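Local coordinates for protein endoglucanase (Fervidobacterium pennivorans DSM 9078, PDB 6KDD) that probably hydrolyses beta-1,4-glucosidic bonds of cellulose and related beta-glucans, as a glycoside hydrolase family 5 endoglucanase with a TIM-barrel fold, at residues A[301-304]-A[305-308]; A[152-155]-A[156-160]; A[230-233]-A[234-238]; A[83-86]-A[87-91]. All coordinates share one frame; numbering follows the deposited sequence.

Contact 1 of 4, residues A[301-304]-A[305-308]; sequences IYDR and WSQN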
loop_
_atom_site.group_PDB
_atom_site.type_symbol
_atom_site.label_atom_id
_atom_site.label_comp_id
_atom_site.label_asym_id
_atom_site.label_seq_id
_atom_site.Cartn_x
_atom_site.Cartn_y
_atom_site.Cartn_z
ATOM N N ILE A 301 -12.639 -3.385 -7.654
ATOM C CA ILE A 301 -12.794 -4.411 -8.684
ATOM C C ILE A 301 -13.789 -5.501 -8.271
ATOM O O ILE A 301 -14.013 -6.459 -9.040
ATOM C CB ILE A 301 -11.441 -5.034 -9.051
ATOM C CG1 ILE A 301 -10.597 -5.344 -7.799
ATOM C CG2 ILE A 301 -10.729 -4.107 -10.035
ATOM C CD1 ILE A 301 -9.337 -6.130 -8.141
ATOM N N TYR A 302 -14.394 -5.331 -7.089
ATOM C CA TYR A 302 -15.393 -6.253 -6.591
ATOM C C TYR A 302 -16.641 -5.485 -6.156
ATOM O O TYR A 302 -16.550 -4.477 -5.447
ATOM C CB TYR A 302 -14.834 -7.112 -5.460
ATOM C CG TYR A 302 -15.766 -8.199 -5.013
ATOM C CD1 TYR A 302 -15.830 -9.396 -5.717
ATOM C CD2 TYR A 302 -16.576 -8.047 -3.900
ATOM C CE1 TYR A 302 -16.691 -10.402 -5.327
ATOM C CE2 TYR A 302 -17.448 -9.051 -3.494
ATOM C CZ TYR A 302 -17.491 -10.232 -4.215
ATOM O OH TYR A 302 -18.314 -11.251 -3.851
ATOM N N ASP A 303 -17.809 -6.015 -6.561
ATOM C CA ASP A 303 -19.110 -5.419 -6.285
ATOM C C ASP A 303 -19.825 -6.220 -5.195
ATOM O O ASP A 303 -20.300 -7.334 -5.398
ATOM C CB ASP A 303 -19.848 -5.280 -7.628
ATOM C CG ASP A 303 -21.263 -4.750 -7.559
ATOM O OD1 ASP A 303 -21.788 -4.654 -6.459
ATOM O OD2 ASP A 303 -21.820 -4.448 -8.639
ATOM N N ARG A 304 -19.891 -5.646 -3.987
ATOM C CA ARG A 304 -20.425 -6.345 -2.845
ATOM C C ARG A 304 -21.925 -6.590 -3.026
ATOM O O ARG A 304 -22.416 -7.603 -2.548
ATOM C CB ARG A 304 -20.163 -5.521 -1.585
ATOM C CG ARG A 304 -18.715 -5.628 -1.126
ATOM C CD ARG A 304 -18.565 -4.581 -0.033
ATOM N NE ARG A 304 -18.475 -3.234 -0.564
ATOM C CZ ARG A 304 -18.535 -2.172 0.237
ATOM N NH1 ARG A 304 -18.708 -2.384 1.529
ATOM N NH2 ARG A 304 -18.464 -0.942 -0.254
ATOM N N TRP A 305 -22.604 -5.703 -3.757
ATOM C CA TRP A 305 -24.041 -5.896 -3.901
ATOM C C TRP A 305 -24.339 -7.074 -4.827
ATOM O O TRP A 305 -25.093 -7.965 -4.450
ATOM C CB TRP A 305 -24.801 -4.631 -4.294
ATOM C CG TRP A 305 -26.263 -4.944 -4.439
ATOM C CD1 TRP A 305 -26.890 -5.406 -5.565
ATOM C CD2 TRP A 305 -27.278 -4.908 -3.409
ATOM N NE1 TRP A 305 -28.219 -5.630 -5.319
ATOM C CE2 TRP A 305 -28.491 -5.333 -4.007
ATOM C CE3 TRP A 305 -27.293 -4.545 -2.053
ATOM C CZ2 TRP A 305 -29.696 -5.396 -3.298
ATOM C CZ3 TRP A 305 -28.483 -4.611 -1.353
ATOM C CH2 TRP A 305 -29.668 -5.028 -1.970
ATOM N N SER A 306 -23.712 -7.096 -6.010
ATOM C CA SER A 306 -23.927 -8.165 -6.979
ATOM C C SER A 306 -23.119 -9.415 -6.598
ATOM O O SER A 306 -23.331 -10.520 -7.109
ATOM C CB SER A 306 -23.625 -7.673 -8.378
ATOM O OG SER A 306 -22.220 -7.557 -8.572
ATOM N N GLN A 307 -22.180 -9.245 -5.665
ATOM C CA GLN A 307 -21.343 -10.333 -5.186
ATOM C C GLN A 307 -20.536 -10.921 -6.330
ATOM O O GLN A 307 -20.407 -12.144 -6.450
ATOM C CB GLN A 307 -22.082 -11.463 -4.474
ATOM C CG GLN A 307 -22.992 -10.977 -3.354
ATOM C CD GLN A 307 -23.883 -12.093 -2.873
ATOM O OE1 GLN A 307 -23.442 -13.036 -2.225
ATOM N NE2 GLN A 307 -25.155 -11.979 -3.186
ATOM N N ASN A 308 -19.965 -10.046 -7.144
ATOM C CA ASN A 308 -19.075 -10.542 -8.175
ATOM C C ASN A 308 -18.012 -9.501 -8.525
ATOM O O ASN A 308 -18.168 -8.326 -8.246
ATOM C CB ASN A 308 -19.847 -11.005 -9.416
ATOM C CG ASN A 308 -19.331 -12.344 -9.916
ATOM O OD1 ASN A 308 -18.135 -12.674 -9.788
ATOM N ND2 ASN A 308 -20.243 -13.136 -10.462
#
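A small beta hairpin, strands 302-303 and 308-309, projects from the surface of the TIM barrel after its last strand, 289-292, and its turn closes here with a G1 beta bulge in which Gln307 and Asn308 both face Asp303. Asp303 and Asn308 form an antiparallel hydrogen-bonded pair: Asp303 N gives a nearly straight bond to Asn308 O (2.9 Å, 165°), while Asp303 O accepts Asn308 N at 3.2 Å and, weakly, Gln307 N. The positive phi of Gln307, 60°, suits the first position of such a bulge. The Asp303 side chain also holds the turn. With CG anti to the backbone N (chi1 177°), its carboxylate comes up to the backbone N-H groups of Trp305 and Ser306, where OD1 takes a straight bond from Ser306 N at 3.1 Å, arriving from above the carboxylate plane, and a weak one from Trp305 N. Ser306 OG lies 3.1 Å from Asp303 CG. Tyr302 lies across the returning strand: Asn308 O sits over one face of its ring, and CE1 comes within 3.6 Å of Asn308 C. The ring of Phe295, from the loop before the hairpin, meets that of Tyr302 with nearly parallel planes, and Trp309 of the returning strand packs edge-to-face with it. A serine in place of Tyr302 would probably leave the Asn308 peptide without its aromatic cover and open a gap beside Phe295 and Trp309. Arg304 turns its guanidinium out of the hairpin, NH1 bonding to Gly39 O. At the far end of the tyrosine, OH reaches to 3.3 Å from Gln307 C.

Contact 2 of 4, residues A[152-155]-A[156-160]; sequences EKWN and ELYPK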
loop_
_atom_site.group_PDB
_atom_site.type_symbol
_atom_site.label_atom_id
_atom_site.label_comp_id
_atom_site.label_asym_id
_atom_site.label_seq_id
_atom_site.Cartn_x
_atom_site.Cartn_y
_atom_site.Cartn_z
ATOM N N GLU A 152 13.756 14.252 3.789
ATOM C CA GLU A 152 14.827 14.424 4.757
ATOM C C GLU A 152 14.397 13.828 6.097
ATOM O O GLU A 152 15.090 12.949 6.597
ATOM C CB GLU A 152 15.222 15.903 4.879
ATOM C CG GLU A 152 16.658 16.095 5.363
ATOM C CD GLU A 152 16.925 17.346 6.191
ATOM O OE1 GLU A 152 17.074 17.211 7.424
ATOM O OE2 GLU A 152 17.001 18.452 5.606
ATOM N N LYS A 153 13.246 14.279 6.625
ATOM C CA LYS A 153 12.710 13.832 7.899
ATOM C C LYS A 153 12.334 12.344 7.882
ATOM O O LYS A 153 12.466 11.678 8.908
ATOM C CB LYS A 153 11.522 14.696 8.318
ATOM C CG LYS A 153 11.858 16.149 8.603
ATOM C CD LYS A 153 11.077 16.722 9.781
ATOM C CE LYS A 153 11.492 18.134 10.164
ATOM N NZ LYS A 153 12.751 18.173 10.952
ATOM N N TRP A 154 11.933 11.818 6.715
ATOM C CA TRP A 154 11.563 10.411 6.565
ATOM C C TRP A 154 12.809 9.518 6.584
ATOM O O TRP A 154 12.798 8.451 7.206
ATOM C CB TRP A 154 10.682 10.198 5.312
ATOM C CG TRP A 154 10.366 8.776 4.958
ATOM C CD1 TRP A 154 10.687 8.129 3.804
ATOM C CD2 TRP A 154 9.656 7.812 5.770
ATOM N NE1 TRP A 154 10.259 6.818 3.856
ATOM C CE2 TRP A 154 9.584 6.617 5.032
ATOM C CE3 TRP A 154 9.072 7.850 7.042
ATOM C CZ2 TRP A 154 8.965 5.460 5.530
ATOM C CZ3 TRP A 154 8.435 6.720 7.527
ATOM C CH2 TRP A 154 8.393 5.544 6.777
ATOM N N ASN A 155 13.884 9.969 5.916
ATOM C CA ASN A 155 15.170 9.296 5.913
ATOM C C ASN A 155 15.711 9.165 7.332
ATOM O O ASN A 155 16.450 8.213 7.610
ATOM C CB ASN A 155 16.173 9.956 4.955
ATOM C CG ASN A 155 15.840 9.698 3.498
ATOM O OD1 ASN A 155 15.487 8.578 3.120
ATOM N ND2 ASN A 155 15.963 10.724 2.668
ATOM N N GLU A 156 15.290 10.083 8.217
ATOM C CA GLU A 156 15.748 10.097 9.598
ATOM C C GLU A 156 14.877 9.186 10.461
ATOM O O GLU A 156 15.412 8.429 11.273
ATOM C CB GLU A 156 15.663 11.498 10.210
ATOM C CG GLU A 156 16.784 12.441 9.803
ATOM C CD GLU A 156 16.456 13.897 10.131
ATOM O OE1 GLU A 156 15.739 14.133 11.135
ATOM O OE2 GLU A 156 16.886 14.800 9.371
ATOM N N LEU A 157 13.547 9.294 10.297
ATOM C CA LEU A 157 12.569 8.577 11.112
ATOM C C LEU A 157 12.523 7.070 10.807
ATOM O O LEU A 157 12.566 6.248 11.725
ATOM C CB LEU A 157 11.200 9.239 10.940
ATOM C CG LEU A 157 10.031 8.555 11.641
ATOM C CD1 LEU A 157 10.317 8.324 13.117
ATOM C CD2 LEU A 157 8.768 9.370 11.477
ATOM N N TYR A 158 12.472 6.698 9.520
ATOM C CA TYR A 158 12.223 5.309 9.162
ATOM C C TYR A 158 13.271 4.352 9.740
ATOM O O TYR A 158 12.897 3.310 10.285
ATOM C CB TYR A 158 11.908 5.149 7.672
ATOM C CG TYR A 158 13.023 4.671 6.793
ATOM C CD1 TYR A 158 13.546 3.390 6.909
ATOM C CD2 TYR A 158 13.580 5.516 5.855
ATOM C CE1 TYR A 158 14.574 2.959 6.094
ATOM C CE2 TYR A 158 14.608 5.099 5.025
ATOM C CZ TYR A 158 15.115 3.818 5.145
ATOM O OH TYR A 158 16.116 3.411 4.299
ATOM N N PRO A 159 14.594 4.659 9.709
ATOM C CA PRO A 159 15.602 3.767 10.310
ATOM C C PRO A 159 15.405 3.531 11.801
ATOM O O PRO A 159 15.681 2.432 12.295
ATOM C CB PRO A 159 16.960 4.423 9.955
ATOM C CG PRO A 159 16.611 5.277 8.730
ATOM C CD PRO A 159 15.229 5.821 9.056
ATOM N N LYS A 160 14.853 4.530 12.488
ATOM C CA LYS A 160 14.554 4.448 13.908
ATOM C C LYS A 160 13.459 3.430 14.193
ATOM O O LYS A 160 13.597 2.593 15.094
ATOM C CB LYS A 160 14.139 5.827 14.432
ATOM C CG LYS A 160 15.306 6.806 14.516
ATOM C CD LYS A 160 15.008 8.268 14.887
ATOM C CE LYS A 160 16.193 9.134 14.470
ATOM N NZ LYS A 160 16.115 10.530 14.974
#
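Tyr158 CB sits over the indole of Trp154, one helical turn earlier, in a CH-pi contact: it lies 3.5 Å from the centroid of the six-membered ring and only 8° off the ring normal. Further out, CG passes Trp154 O, and CD2 comes to 3.3 Å from that oxygen, which meets the phenol ring at its edge. CE2 lies 4.1 Å from Asn155 OD1, also near the ring plane, and OH ends the chain with a hydrogen bond to Lys191 O. A chi1 of 101°, well away from a staggered value, turns the ring off to one side of the indole; the two aromatic planes meet obliquely at 41°. These residues belong to helix 151-168, which links barrel strands 137-140 and 174-177 in a beta-alpha-beta unit of the TIM barrel. Trp154 and Tyr158 both pack on Ile176 of strand 174-177, and Trp154 NE1 is satisfied by Asp177 O. Asn155 holds the neighbouring loop with both amide atoms, OD1 taking Lys191 N and ND2 giving to Ser189 O. Pro159 kinks the helix, since its N has no hydrogen to offer; its CD lies 3.1 Å from Asn155 O and covers part of one face of the Tyr158 ring. Before the kink, Tyr158 N still bonds to Trp154 O at 2.9 Å, nearly straight, whereas Glu156 N divides weak bonds between Glu152 O and Lys153 O. On the solvent side, Glu152 and Glu156 run side by side, bringing Glu152 OE1 to 3.1 Å from Glu156 OE2, a like-charge pair likely to raise the affinity of one carboxylate for a proton.

Contact 3 of 4, residues A[230-233]-A[234-238]; sequences GEEW and EINQI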
loop_
_atom_site.group_PDB
_atom_site.type_symbol
_atom_site.label_atom_id
_atom_site.label_comp_id
_atom_site.label_asym_id
_atom_site.label_seq_id
_atom_site.Cartn_x
_atom_site.Cartn_y
_atom_site.Cartn_z
ATOM N N GLY A 230 -4.716 4.665 -24.160
ATOM C CA GLY A 230 -3.823 3.541 -24.393
ATOM C C GLY A 230 -3.118 3.688 -25.738
ATOM O O GLY A 230 -2.769 2.707 -26.394
ATOM N N GLU A 231 -2.873 4.944 -26.111
ATOM C CA GLU A 231 -2.007 5.260 -27.228
ATOM C C GLU A 231 -0.580 4.967 -26.821
ATOM O O GLU A 231 -0.281 4.797 -25.638
ATOM C CB GLU A 231 -2.115 6.746 -27.550
ATOM C CG GLU A 231 -3.491 7.095 -28.055
ATOM C CD GLU A 231 -3.768 8.583 -28.016
ATOM O OE1 GLU A 231 -4.955 8.933 -28.025
ATOM O OE2 GLU A 231 -2.794 9.368 -27.878
ATOM N N GLU A 232 0.291 4.966 -27.831
ATOM C CA GLU A 232 1.678 4.591 -27.679
ATOM C C GLU A 232 2.444 5.564 -26.782
ATOM O O GLU A 232 3.243 5.092 -25.979
ATOM C CB GLU A 232 2.325 4.440 -29.060
ATOM C CG GLU A 232 3.729 3.879 -28.982
ATOM C CD GLU A 232 4.317 3.365 -30.285
ATOM O OE1 GLU A 232 3.556 3.242 -31.291
ATOM O OE2 GLU A 232 5.542 3.077 -30.286
ATOM N N TRP A 233 2.265 6.895 -26.946
ATOM C CA TRP A 233 3.025 7.856 -26.152
ATOM C C TRP A 233 2.555 7.802 -24.692
ATOM O O TRP A 233 3.329 8.127 -23.790
ATOM C CB TRP A 233 2.910 9.315 -26.671
ATOM C CG TRP A 233 1.562 9.880 -26.332
ATOM C CD1 TRP A 233 0.395 9.612 -26.988
ATOM C CD2 TRP A 233 1.205 10.725 -25.227
ATOM N NE1 TRP A 233 -0.657 10.237 -26.374
ATOM C CE2 TRP A 233 -0.192 10.930 -25.290
ATOM C CE3 TRP A 233 1.912 11.327 -24.181
ATOM C CZ2 TRP A 233 -0.892 11.706 -24.359
ATOM C CZ3 TRP A 233 1.224 12.109 -23.276
ATOM C CH2 TRP A 233 -0.157 12.294 -23.361
ATOM N N GLU A 234 1.272 7.480 -24.479
ATOM C CA GLU A 234 0.725 7.346 -23.126
ATOM C C GLU A 234 1.347 6.146 -22.409
ATOM O O GLU A 234 1.826 6.268 -21.273
ATOM C CB GLU A 234 -0.774 7.096 -23.176
ATOM C CG GLU A 234 -1.570 8.327 -23.533
ATOM C CD GLU A 234 -3.050 8.044 -23.652
ATOM O OE1 GLU A 234 -3.426 7.110 -24.394
ATOM O OE2 GLU A 234 -3.830 8.737 -22.992
ATOM N N ILE A 235 1.378 5.011 -23.121
ATOM C CA ILE A 235 2.039 3.801 -22.653
ATOM C C ILE A 235 3.507 4.110 -22.430
ATOM O O ILE A 235 4.043 3.714 -21.395
ATOM C CB ILE A 235 1.807 2.596 -23.592
ATOM C CG1 ILE A 235 0.325 2.327 -23.868
ATOM C CG2 ILE A 235 2.555 1.350 -23.137
ATOM C CD1 ILE A 235 -0.354 1.489 -22.844
ATOM N N ASN A 236 4.143 4.846 -23.370
ATOM C CA ASN A 236 5.551 5.200 -23.230
ATOM C C ASN A 236 5.826 6.008 -21.961
ATOM O O ASN A 236 6.880 5.824 -21.339
ATOM C CB ASN A 236 6.154 5.885 -24.468
ATOM C CG ASN A 236 6.572 4.882 -25.525
ATOM O OD1 ASN A 236 7.068 3.807 -25.193
ATOM N ND2 ASN A 236 6.360 5.205 -26.792
ATOM N N GLN A 237 4.886 6.877 -21.587
ATOM C CA GLN A 237 4.969 7.670 -20.362
ATOM C C GLN A 237 5.084 6.759 -19.134
ATOM O O GLN A 237 5.962 6.962 -18.303
ATOM C CB GLN A 237 3.676 8.460 -20.147
ATOM C CG GLN A 237 3.418 9.545 -21.178
ATOM C CD GLN A 237 4.217 10.770 -20.819
ATOM O OE1 GLN A 237 3.974 11.423 -19.807
ATOM N NE2 GLN A 237 5.215 11.058 -21.632
ATOM N N ILE A 238 4.203 5.743 -19.038
ATOM C CA ILE A 238 4.239 4.812 -17.909
ATOM C C ILE A 238 5.607 4.127 -17.869
ATOM O O ILE A 238 6.253 4.094 -16.820
ATOM C CB ILE A 238 3.063 3.806 -17.936
ATOM C CG1 ILE A 238 1.711 4.536 -17.951
ATOM C CG2 ILE A 238 3.188 2.808 -16.776
ATOM C CD1 ILE A 238 0.508 3.642 -18.150
#
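Glu234 OE1 accepts Glu231 N at 2.8 Å, nearly along its own C-O axis, and so turns back over the first turn of helix 232-252, where Glu231 is the N-cap residue. This is the side-chain-to-backbone half of a capping box: the third residue after the N-cap takes the N-cap amide. Asn229 N adds a weak bond to the same oxygen. A second polar link runs from Trp233 NE1 to Glu231 OE2 (2.8 Å), with the oxygen in the indole plane and approached on its anti side; Glu231 OE1 is held by Asn229 ND2. The helix proper starts with Ile235 N on Glu231 O, a bond of 169° lying in the carbonyl plane. Trp233 has CG between its backbone N and carbonyl carbon (chi1 74°), which lays the indole over the Glu234 backbone N and CG, with NE1 toward Glu231. Glu234 CG covers one face there, 3.8 Å from the centroid of the five-membered ring in a CH-pi contact. The inner side of this turn belongs to Ile235, which packs on Ser278 and Met282 of helix 269-285 and on Trp228. Farther along the indole, CE3 of Trp233 rests 3.8 Å from Gln237 CG.

Contact 4 of 4, residues A[83-86]-A[87-91]; sequences RVKH and VVDRA. With NI (nickel (II) ion), chain C.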
loop_
_atom_site.group_PDB
_atom_site.type_symbol
_atom_site.label_atom_id
_atom_site.label_comp_id
_atom_site.label_asym_id
_atom_site.label_seq_id
_atom_site.Cartn_x
_atom_site.Cartn_y
_atom_site.Cartn_z
ATOM N N ARG A 83 -8.975 -7.187 16.758
ATOM C CA ARG A 83 -9.582 -7.049 15.437
ATOM C C ARG A 83 -8.542 -7.171 14.312
ATOM O O ARG A 83 -8.808 -7.868 13.327
ATOM C CB ARG A 83 -10.381 -5.742 15.306
ATOM C CG ARG A 83 -10.900 -5.524 13.893
ATOM C CD ARG A 83 -11.950 -6.555 13.555
ATOM N NE ARG A 83 -12.490 -6.267 12.238
ATOM C CZ ARG A 83 -12.964 -7.178 11.369
ATOM N NH1 ARG A 83 -12.979 -8.468 11.673
ATOM N NH2 ARG A 83 -13.342 -6.788 10.163
ATOM N N VAL A 84 -7.411 -6.469 14.396
ATOM C CA VAL A 84 -6.417 -6.589 13.341
ATOM C C VAL A 84 -5.910 -8.044 13.329
ATOM O O VAL A 84 -5.740 -8.618 12.273
ATOM C CB VAL A 84 -5.269 -5.566 13.494
ATOM C CG1 VAL A 84 -4.108 -5.825 12.553
ATOM C CG2 VAL A 84 -5.764 -4.108 13.430
ATOM N N LYS A 85 -5.696 -8.654 14.506
ATOM C CA LYS A 85 -5.254 -10.061 14.517
ATOM C C LYS A 85 -6.224 -10.967 13.760
ATOM O O LYS A 85 -5.799 -11.863 12.996
ATOM C CB LYS A 85 -5.042 -10.564 15.952
ATOM C CG LYS A 85 -4.566 -12.019 16.062
ATOM C CD LYS A 85 -4.334 -12.399 17.502
ATOM C CE LYS A 85 -4.162 -13.872 17.833
ATOM N NZ LYS A 85 -3.976 -14.756 16.668
ATOM N N HIS A 86 -7.541 -10.782 13.988
ATOM C CA HIS A 86 -8.552 -11.571 13.287
ATOM C C HIS A 86 -8.428 -11.480 11.765
ATOM O O HIS A 86 -8.521 -12.490 11.037
ATOM C CB HIS A 86 -9.976 -11.276 13.823
ATOM C CG HIS A 86 -11.037 -12.059 13.143
ATOM N ND1 HIS A 86 -11.529 -13.249 13.645
ATOM C CD2 HIS A 86 -11.641 -11.878 11.950
ATOM C CE1 HIS A 86 -12.460 -13.723 12.853
ATOM N NE2 HIS A 86 -12.529 -12.923 11.787
ATOM N N VAL A 87 -8.314 -10.234 11.269
ATOM C CA VAL A 87 -8.207 -9.977 9.844
ATOM C C VAL A 87 -6.949 -10.628 9.282
ATOM O O VAL A 87 -6.998 -11.306 8.240
ATOM C CB VAL A 87 -8.218 -8.449 9.575
ATOM C CG1 VAL A 87 -7.912 -8.116 8.112
ATOM C CG2 VAL A 87 -9.558 -7.841 10.037
ATOM N N VAL A 88 -5.806 -10.336 9.910
ATOM C CA VAL A 88 -4.544 -10.926 9.478
ATOM C C VAL A 88 -4.669 -12.458 9.435
ATOM O O VAL A 88 -4.250 -13.093 8.463
ATOM C CB VAL A 88 -3.405 -10.476 10.414
ATOM C CG1 VAL A 88 -2.196 -11.375 10.263
ATOM C CG2 VAL A 88 -3.032 -9.027 10.161
ATOM N N ASP A 89 -5.246 -13.046 10.497
ATOM C CA ASP A 89 -5.373 -14.492 10.644
ATOM C C ASP A 89 -6.197 -15.075 9.515
ATOM O O ASP A 89 -5.790 -16.073 8.902
ATOM C CB ASP A 89 -6.003 -14.928 11.986
ATOM C CG ASP A 89 -5.054 -14.794 13.169
ATOM O OD1 ASP A 89 -3.905 -14.378 12.963
ATOM O OD2 ASP A 89 -5.496 -14.988 14.294
ATOM N N ARG A 90 -7.355 -14.445 9.213
ATOM C CA ARG A 90 -8.175 -14.942 8.117
ATOM C C ARG A 90 -7.438 -14.909 6.775
ATOM O O ARG A 90 -7.612 -15.831 5.952
ATOM C CB ARG A 90 -9.522 -14.204 8.021
ATOM C CG ARG A 90 -10.444 -14.444 9.203
ATOM C CD ARG A 90 -11.111 -15.817 9.108
ATOM N NE ARG A 90 -12.196 -16.121 10.041
ATOM C CZ ARG A 90 -12.303 -17.231 10.782
ATOM N NH1 ARG A 90 -11.370 -18.174 10.735
ATOM N NH2 ARG A 90 -13.330 -17.377 11.601
ATOM N N ALA A 91 -6.669 -13.842 6.525
ATOM C CA ALA A 91 -5.914 -13.742 5.287
ATOM C C ALA A 91 -4.833 -14.831 5.208
ATOM O O ALA A 91 -4.664 -15.476 4.176
ATOM C CB ALA A 91 -5.315 -12.353 5.161
HETATM NI NI NI C . -10.875 -14.304 15.395
HETATM O O HOH W 1 -13.159 -15.142 16.168
#
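Four regular i to i+4 bonds carry the backbone from Arg83 to Arg90, the straightest being Val88 N to Val84 O (2.9 Å, 174°). One turn apart, Lys85 NZ and Asp89 OD2 form a salt bridge at 2.8 Å on the syn lone pair of the carboxylate. Tyr133 OH bonds to both Lys85 NZ and Asp89 OD1, tying the ion pair to a neighbouring loop. An alanine at Asp89 would probably leave the Lys85 ammonium without its counter-charge and Tyr133 OH with one partner fewer. Helix 78-93 connects strands 57-60 and 97-101 of the TIM barrel, and on its inner side Val84 CG1 and Val88 CG2 meet at 4.1 Å. Val87 CG2 lies centrally over one face of the Arg83 guanidinium, 3.7 Å from CZ; Arg83 NE pairs with Glu35. His86 has CG anti to its backbone N (chi1 -180°), which lays the imidazole beside Arg90, NE2 being 3.7 Å from Arg90 CG. Asp44 joins the two, OD1 to His86 NE2 and OD2 to Arg90 NE. From the other ring nitrogen, His86 ND1 binds a nickel ion at 2.1 Å, with a water at 2.5 Å from the metal.

In the fold
Contacts 2 and 4 lie on helices of two different beta-alpha-beta units of the barrel and are partly buried; contacts 1 and 3 are surface pieces. Contact 1 is the one hairpin among three helical turns, and its chemistry is mainly backbone amides held by an aspartate. Contact 3 closes a helix start with glutamates, whereas contact 2, also in the first turns of its helix, relies on aromatic packing against the barrel. Contact 4 combines buried valines with partly exposed ion pairs and a metal. No two contacts touch: contacts 1 and 4 come nearest, about 11 Å between closest atoms, while contacts 3 and 4 lie on opposite sides of the chain's centre, as do contacts 1 and 2.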